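Local coordinates for tapirin (Caldicellulosiruptor hydrothermalis, PDB 6N2C), which probably binds cellulose and so helps an extremely thermophilic bacterium attach to plant biomass, through a C-terminal beta-helix domain that carries a zinc ion, at residues L188-V202 with I536-I550. Sequence-based numbering, arbitrary orientation. Where two conformers were deposited one is given.
Sequences LFSSDKIIFNNNITV and IANGSLQFNGGNLNI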
loop_
_atom_site.group_PDB
_atom_site.type_symbol
_atom_site.label_atom_id
_atom_site.label_comp_id
_atom_site.label_asym_id
_atom_site.label_seq_id
_atom_site.Cartn_x
_atom_site.Cartn_y
_atom_site.Cartn_z
ATOM N N LEU A 188 -8.656 13.751 -6.490
ATOM C CA LEU A 188 -9.900 12.992 -6.108
ATOM C C LEU A 188 -9.929 12.941 -4.586
ATOM O O LEU A 188 -8.935 12.592 -3.899
ATOM C CB LEU A 188 -9.941 11.547 -6.738
ATOM C CG LEU A 188 -9.764 11.508 -8.233
ATOM C CD1 LEU A 188 -9.586 10.070 -8.652
ATOM C CD2 LEU A 188 -10.892 12.132 -8.979
ATOM N N PHE A 189 -11.103 13.301 -4.026
ATOM C CA PHE A 189 -11.301 13.219 -2.560
ATOM C C PHE A 189 -12.701 12.758 -2.302
ATOM O O PHE A 189 -13.640 13.281 -2.924
ATOM C CB PHE A 189 -11.152 14.583 -1.995
ATOM C CG PHE A 189 -11.379 14.665 -0.550
ATOM C CD1 PHE A 189 -12.698 14.697 -0.054
ATOM C CD2 PHE A 189 -10.349 14.831 0.337
ATOM C CE1 PHE A 189 -12.932 14.864 1.339
ATOM C CE2 PHE A 189 -10.589 14.956 1.736
ATOM C CZ PHE A 189 -11.862 14.907 2.234
ATOM N N SER A 190 -12.850 11.785 -1.389
ATOM C CA SER A 190 -14.203 11.464 -0.933
ATOM C C SER A 190 -14.198 11.240 0.560
ATOM O O SER A 190 -13.301 10.550 1.039
ATOM C CB SER A 190 -14.736 10.210 -1.635
ATOM O OG SER A 190 -16.034 9.852 -1.089
ATOM N N SER A 191 -15.212 11.773 1.269
ATOM C CA SER A 191 -15.423 11.397 2.633
ATOM C C SER A 191 -16.163 10.106 2.796
ATOM O O SER A 191 -16.443 9.753 3.953
ATOM C CB SER A 191 -16.111 12.454 3.420
ATOM O OG SER A 191 -15.456 13.665 3.365
ATOM N N ASP A 192 -16.467 9.437 1.707
ATOM C CA ASP A 192 -16.940 8.031 1.792
ATOM C C ASP A 192 -16.131 7.158 0.891
ATOM O O ASP A 192 -14.933 7.052 1.144
ATOM C CB ASP A 192 -18.446 8.054 1.566
ATOM C CG ASP A 192 -19.151 6.718 1.967
ATOM O OD1 ASP A 192 -18.529 5.833 2.497
ATOM O OD2 ASP A 192 -20.379 6.705 1.875
ATOM N N LYS A 193 -16.684 6.539 -0.132
ATOM C CA LYS A 193 -15.945 5.640 -0.998
ATOM C C LYS A 193 -15.498 6.251 -2.296
ATOM O O LYS A 193 -16.068 7.249 -2.721
ATOM C CB LYS A 193 -16.820 4.455 -1.410
ATOM C CG LYS A 193 -17.064 3.477 -0.249
ATOM C CD LYS A 193 -18.233 2.551 -0.595
ATOM C CE LYS A 193 -18.897 1.934 0.662
ATOM N NZ LYS A 193 -17.928 1.384 1.652
ATOM N N ILE A 194 -14.506 5.636 -2.929
ATOM C CA ILE A 194 -14.179 5.906 -4.300
ATOM C C ILE A 194 -14.326 4.614 -5.089
ATOM O O ILE A 194 -13.621 3.686 -4.835
ATOM C CB ILE A 194 -12.832 6.503 -4.563
ATOM C CG1 ILE A 194 -12.698 7.840 -3.811
ATOM C CG2 ILE A 194 -12.670 6.805 -6.036
ATOM C CD1 ILE A 194 -11.306 8.467 -3.993
ATOM N N ILE A 195 -15.341 4.590 -5.945
ATOM C CA ILE A 195 -15.676 3.419 -6.734
ATOM C C ILE A 195 -15.389 3.602 -8.163
ATOM O O ILE A 195 -16.146 4.289 -8.852
ATOM C CB ILE A 195 -17.114 2.915 -6.480
ATOM C CG1 ILE A 195 -17.400 2.888 -4.973
ATOM C CG2 ILE A 195 -17.294 1.539 -7.134
ATOM C CD1 ILE A 195 -18.836 2.853 -4.620
ATOM N N PHE A 196 -14.300 2.989 -8.639
ATOM C CA PHE A 196 -13.877 3.135 -10.002
ATOM C C PHE A 196 -14.697 2.128 -10.879
ATOM O O PHE A 196 -15.701 1.623 -10.460
ATOM C CB PHE A 196 -12.386 2.965 -10.149
ATOM C CG PHE A 196 -11.575 4.135 -9.592
ATOM C CD1 PHE A 196 -11.623 5.393 -10.213
ATOM C CD2 PHE A 196 -10.741 3.989 -8.528
ATOM C CE1 PHE A 196 -10.871 6.451 -9.768
ATOM C CE2 PHE A 196 -9.997 5.103 -8.068
ATOM C CZ PHE A 196 -10.090 6.322 -8.677
ATOM N N ASN A 197 -14.366 2.058 -12.121
ATOM C CA ASN A 197 -15.056 1.189 -13.077
ATOM C C ASN A 197 -13.988 0.684 -13.970
ATOM O O ASN A 197 -12.806 1.078 -13.839
ATOM C CB ASN A 197 -16.119 1.954 -13.811
ATOM C CG ASN A 197 -17.345 1.100 -14.096
ATOM O OD1 ASN A 197 -17.178 -0.056 -14.494
ATOM N ND2 ASN A 197 -18.580 1.648 -13.864
ATOM N N ASN A 198 -14.360 -0.168 -14.911
ATOM C CA ASN A 198 -13.339 -0.827 -15.701
ATOM C C ASN A 198 -12.603 0.152 -16.622
ATOM O O ASN A 198 -13.197 1.089 -17.165
ATOM C CB ASN A 198 -13.937 -1.936 -16.609
ATOM C CG ASN A 198 -14.781 -2.931 -15.852
ATOM O OD1 ASN A 198 -15.975 -2.784 -15.773
ATOM N ND2 ASN A 198 -14.124 -3.975 -15.256
ATOM N N ASN A 199 -11.321 -0.124 -16.833
ATOM C CA ASN A 199 -10.458 0.638 -17.744
ATOM C C ASN A 199 -10.417 2.161 -17.471
ATOM O O ASN A 199 -10.615 2.967 -18.387
ATOM C CB ASN A 199 -10.868 0.329 -19.159
ATOM C CG ASN A 199 -10.899 -1.164 -19.368
ATOM O OD1 ASN A 199 -9.890 -1.834 -19.087
ATOM N ND2 ASN A 199 -12.003 -1.689 -19.814
ATOM N N ILE A 200 -10.268 2.524 -16.190
ATOM C CA ILE A 200 -10.056 3.931 -15.819
ATOM C C ILE A 200 -8.578 4.097 -15.641
ATOM O O ILE A 200 -7.945 3.255 -15.010
ATOM C CB ILE A 200 -10.950 4.370 -14.613
ATOM C CG1 ILE A 200 -12.450 4.211 -15.083
ATOM C CG2 ILE A 200 -10.616 5.820 -14.172
ATOM C CD1 ILE A 200 -13.564 4.708 -14.197
ATOM N N THR A 201 -8.013 5.184 -16.187
ATOM C CA THR A 201 -6.630 5.572 -15.960
ATOM C C THR A 201 -6.645 6.899 -15.226
ATOM O O THR A 201 -7.287 7.828 -15.695
ATOM C CB THR A 201 -5.888 5.718 -17.269
ATOM O OG1 THR A 201 -5.897 4.454 -17.991
ATOM C CG2 THR A 201 -4.490 6.091 -17.071
ATOM N N VAL A 202 -6.021 6.933 -14.072
ATOM C CA VAL A 202 -5.986 8.139 -13.192
ATOM C C VAL A 202 -4.530 8.596 -13.135
ATOM O O VAL A 202 -3.674 7.841 -12.726
ATOM C CB VAL A 202 -6.478 7.828 -11.790
ATOM C CG1 VAL A 202 -6.337 9.031 -10.857
ATOM C CG2 VAL A 202 -7.903 7.323 -11.794
ATOM N N ILE A 536 -14.190 16.458 -5.698
ATOM C CA ILE A 536 -14.081 16.523 -4.206
ATOM C C ILE A 536 -15.499 16.390 -3.732
ATOM O O ILE A 536 -16.348 17.263 -4.031
ATOM C CB ILE A 536 -13.430 17.803 -3.718
ATOM C CG1 ILE A 536 -11.960 17.807 -4.217
ATOM C CG2 ILE A 536 -13.506 17.883 -2.201
ATOM C CD1 ILE A 536 -11.211 19.061 -3.915
ATOM N N ALA A 537 -15.726 15.318 -2.978
ATOM C CA ALA A 537 -17.110 14.984 -2.525
ATOM C C ALA A 537 -17.161 14.531 -1.111
ATOM O O ALA A 537 -16.280 13.836 -0.575
ATOM C CB ALA A 537 -17.746 13.970 -3.458
ATOM N N ASN A 538 -18.222 14.994 -0.410
ATOM C CA ASN A 538 -18.432 14.466 0.965
ATOM C C ASN A 538 -19.086 13.105 0.887
ATOM O O ASN A 538 -18.846 12.273 1.771
ATOM C CB ASN A 538 -19.342 15.411 1.704
ATOM C CG ASN A 538 -19.072 15.451 3.179
ATOM O OD1 ASN A 538 -17.915 15.499 3.648
ATOM N ND2 ASN A 538 -20.159 15.618 3.927
ATOM N N GLY A 539 -19.893 12.839 -0.152
ATOM C CA GLY A 539 -20.400 11.529 -0.398
ATOM C C GLY A 539 -19.454 10.765 -1.276
ATOM O O GLY A 539 -18.354 11.230 -1.553
ATOM N N SER A 540 -19.859 9.585 -1.685
ATOM C CA SER A 540 -19.012 8.748 -2.498
ATOM C C SER A 540 -18.794 9.286 -3.904
ATOM O O SER A 540 -19.694 9.886 -4.506
ATOM C CB SER A 540 -19.565 7.315 -2.651
ATOM O OG SER A 540 -19.496 6.673 -1.391
ATOM N N LEU A 541 -17.637 8.948 -4.429
ATOM C CA LEU A 541 -17.310 9.220 -5.783
ATOM C C LEU A 541 -17.417 7.949 -6.623
ATOM O O LEU A 541 -16.584 7.002 -6.502
ATOM C CB LEU A 541 -15.898 9.801 -5.858
ATOM C CG LEU A 541 -15.348 9.986 -7.224
ATOM C CD1 LEU A 541 -16.188 10.927 -8.084
ATOM C CD2 LEU A 541 -13.954 10.524 -7.092
ATOM N N GLN A 542 -18.405 7.943 -7.510
ATOM C CA GLN A 542 -18.748 6.676 -8.251
ATOM C C GLN A 542 -18.690 6.952 -9.669
ATOM O O GLN A 542 -19.354 7.904 -10.139
ATOM C CB GLN A 542 -20.128 6.213 -7.832
ATOM C CG GLN A 542 -20.690 5.053 -8.610
ATOM C CD GLN A 542 -21.169 3.915 -7.724
ATOM O OE1 GLN A 542 -21.851 4.142 -6.683
ATOM N NE2 GLN A 542 -20.766 2.681 -8.095
ATOM N N PHE A 543 -17.909 6.164 -10.385
ATOM C CA PHE A 543 -17.822 6.264 -11.814
ATOM C C PHE A 543 -18.821 5.269 -12.397
ATOM O O PHE A 543 -18.670 4.065 -12.182
ATOM C CB PHE A 543 -16.412 5.998 -12.305
ATOM C CG PHE A 543 -15.459 7.081 -11.833
ATOM C CD1 PHE A 543 -14.882 7.058 -10.546
ATOM C CD2 PHE A 543 -15.222 8.176 -12.636
ATOM C CE1 PHE A 543 -14.028 8.060 -10.097
ATOM C CE2 PHE A 543 -14.389 9.200 -12.172
ATOM C CZ PHE A 543 -13.790 9.165 -10.897
ATOM N N ASN A 544 -19.824 5.799 -13.093
ATOM C CA ASN A 544 -20.957 4.966 -13.606
ATOM C C ASN A 544 -20.596 4.317 -14.929
ATOM O O ASN A 544 -21.334 3.448 -15.413
ATOM C CB ASN A 544 -22.247 5.755 -13.631
ATOM C CG ASN A 544 -22.859 5.956 -12.213
ATOM O OD1 ASN A 544 -23.561 6.958 -11.918
ATOM N ND2 ASN A 544 -22.668 4.975 -11.367
ATOM N N GLY A 545 -19.449 4.722 -15.469
ATOM C CA GLY A 545 -18.851 4.195 -16.664
ATOM C C GLY A 545 -17.386 3.917 -16.539
ATOM O O GLY A 545 -16.709 4.406 -15.610
ATOM N N GLY A 546 -16.871 3.107 -17.476
ATOM C CA GLY A 546 -15.417 2.939 -17.593
ATOM C C GLY A 546 -14.843 3.638 -18.806
ATOM O O GLY A 546 -15.496 4.500 -19.378
ATOM N N ASN A 547 -13.673 3.185 -19.242
ATOM C CA ASN A 547 -12.987 3.700 -20.453
ATOM C C ASN A 547 -12.791 5.246 -20.383
ATOM O O ASN A 547 -13.221 6.016 -21.251
ATOM C CB ASN A 547 -13.746 3.293 -21.684
ATOM C CG ASN A 547 -13.924 1.756 -21.766
ATOM O OD1 ASN A 547 -15.046 1.242 -21.770
ATOM N ND2 ASN A 547 -12.835 1.045 -21.747
ATOM N N LEU A 548 -12.196 5.646 -19.289
ATOM C CA LEU A 548 -12.125 7.083 -18.926
ATOM C C LEU A 548 -10.706 7.373 -18.476
ATOM O O LEU A 548 -10.106 6.619 -17.653
ATOM C CB LEU A 548 -13.170 7.332 -17.834
ATOM C CG LEU A 548 -12.954 8.605 -16.955
ATOM C CD1 LEU A 548 -13.220 9.815 -17.815
ATOM C CD2 LEU A 548 -13.974 8.619 -15.838
ATOM N N ASN A 549 -10.119 8.501 -18.978
ATOM C CA ASN A 549 -8.830 8.978 -18.524
ATOM C C ASN A 549 -9.155 10.254 -17.652
ATOM O O ASN A 549 -9.853 11.147 -18.117
ATOM C CB ASN A 549 -7.996 9.447 -19.679
ATOM C CG ASN A 549 -7.540 8.335 -20.546
ATOM O OD1 ASN A 549 -6.870 7.384 -20.070
ATOM N ND2 ASN A 549 -7.897 8.412 -21.853
ATOM N N ILE A 550 -8.599 10.252 -16.431
ATOM C CA ILE A 550 -8.744 11.303 -15.414
ATOM C C ILE A 550 -7.374 11.863 -15.232
ATOM O O ILE A 550 -6.407 11.149 -14.936
ATOM C CB ILE A 550 -9.322 10.775 -14.054
ATOM C CG1 ILE A 550 -10.713 10.197 -14.298
ATOM C CG2 ILE A 550 -9.435 11.927 -13.022
ATOM C CD1 ILE A 550 -11.236 9.354 -13.214
HETATM O O HOH W 1 -21.855 8.307 0.325
HETATM O O HOH W 2 -8.380 4.385 -19.756
HETATM O O HOH W 3 -14.798 -0.818 -20.001
#
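Phe196 and Phe543 lie side by side and point the same way, their planes only 17° apart but slid so far that the rings barely overlap; CE1 of Phe196 comes 3.6 Å from CE1 of Phe543. One face of the Phe196 ring takes the methyl CG2 of Ile194, offset toward the rim, and Leu188 CD1 sits at its edge. At the edge of the Phe543 ring, in plane, is the carbonyl O of Ile195, which also accepts the nearly straight bond from Phe543 N (173°). The Phe189 ring has Ala537 O at its edge, in plane, and Ile536 CG2 approaching obliquely, 3.9 Å from CD1 of Phe189. With CG1 beside its backbone N (chi1 -62°) and the chain extended beyond it, Ile200 brings CD1 to 3.7 Å from Phe543 CB. The two segments are neighbouring coils of a right-handed parallel beta-helix, although 333 residues lie between them: 536-550 returns to stack on 188-202, and three short parallel pairings follow one another round the coil. Leu188, Leu541, Ile200 and Ile550 fill the interior, Leu188 CD2 touching Leu541 CD2 at 3.9 Å. The register slips by one residue at the turn after Phe196, where Asn197 ND2 donates to Phe543 O (2.9 Å), while its OD1 takes Asn198 N on a lone pair. With an alanine here the amide is gone, which would probably leave Phe543 O without this donor and Asn198 N without its acceptor. At another corner, between the first and second strands, Ser190 OG accepts from Asp192 N, closing an ST turn, and lies 2.7 Å from Gly539 O. Water 2 links Asn199 O to Thr201 OG1 and, weakly, to OD1 of Asn549, whose side chain neighbours the zinc ligand Glu551.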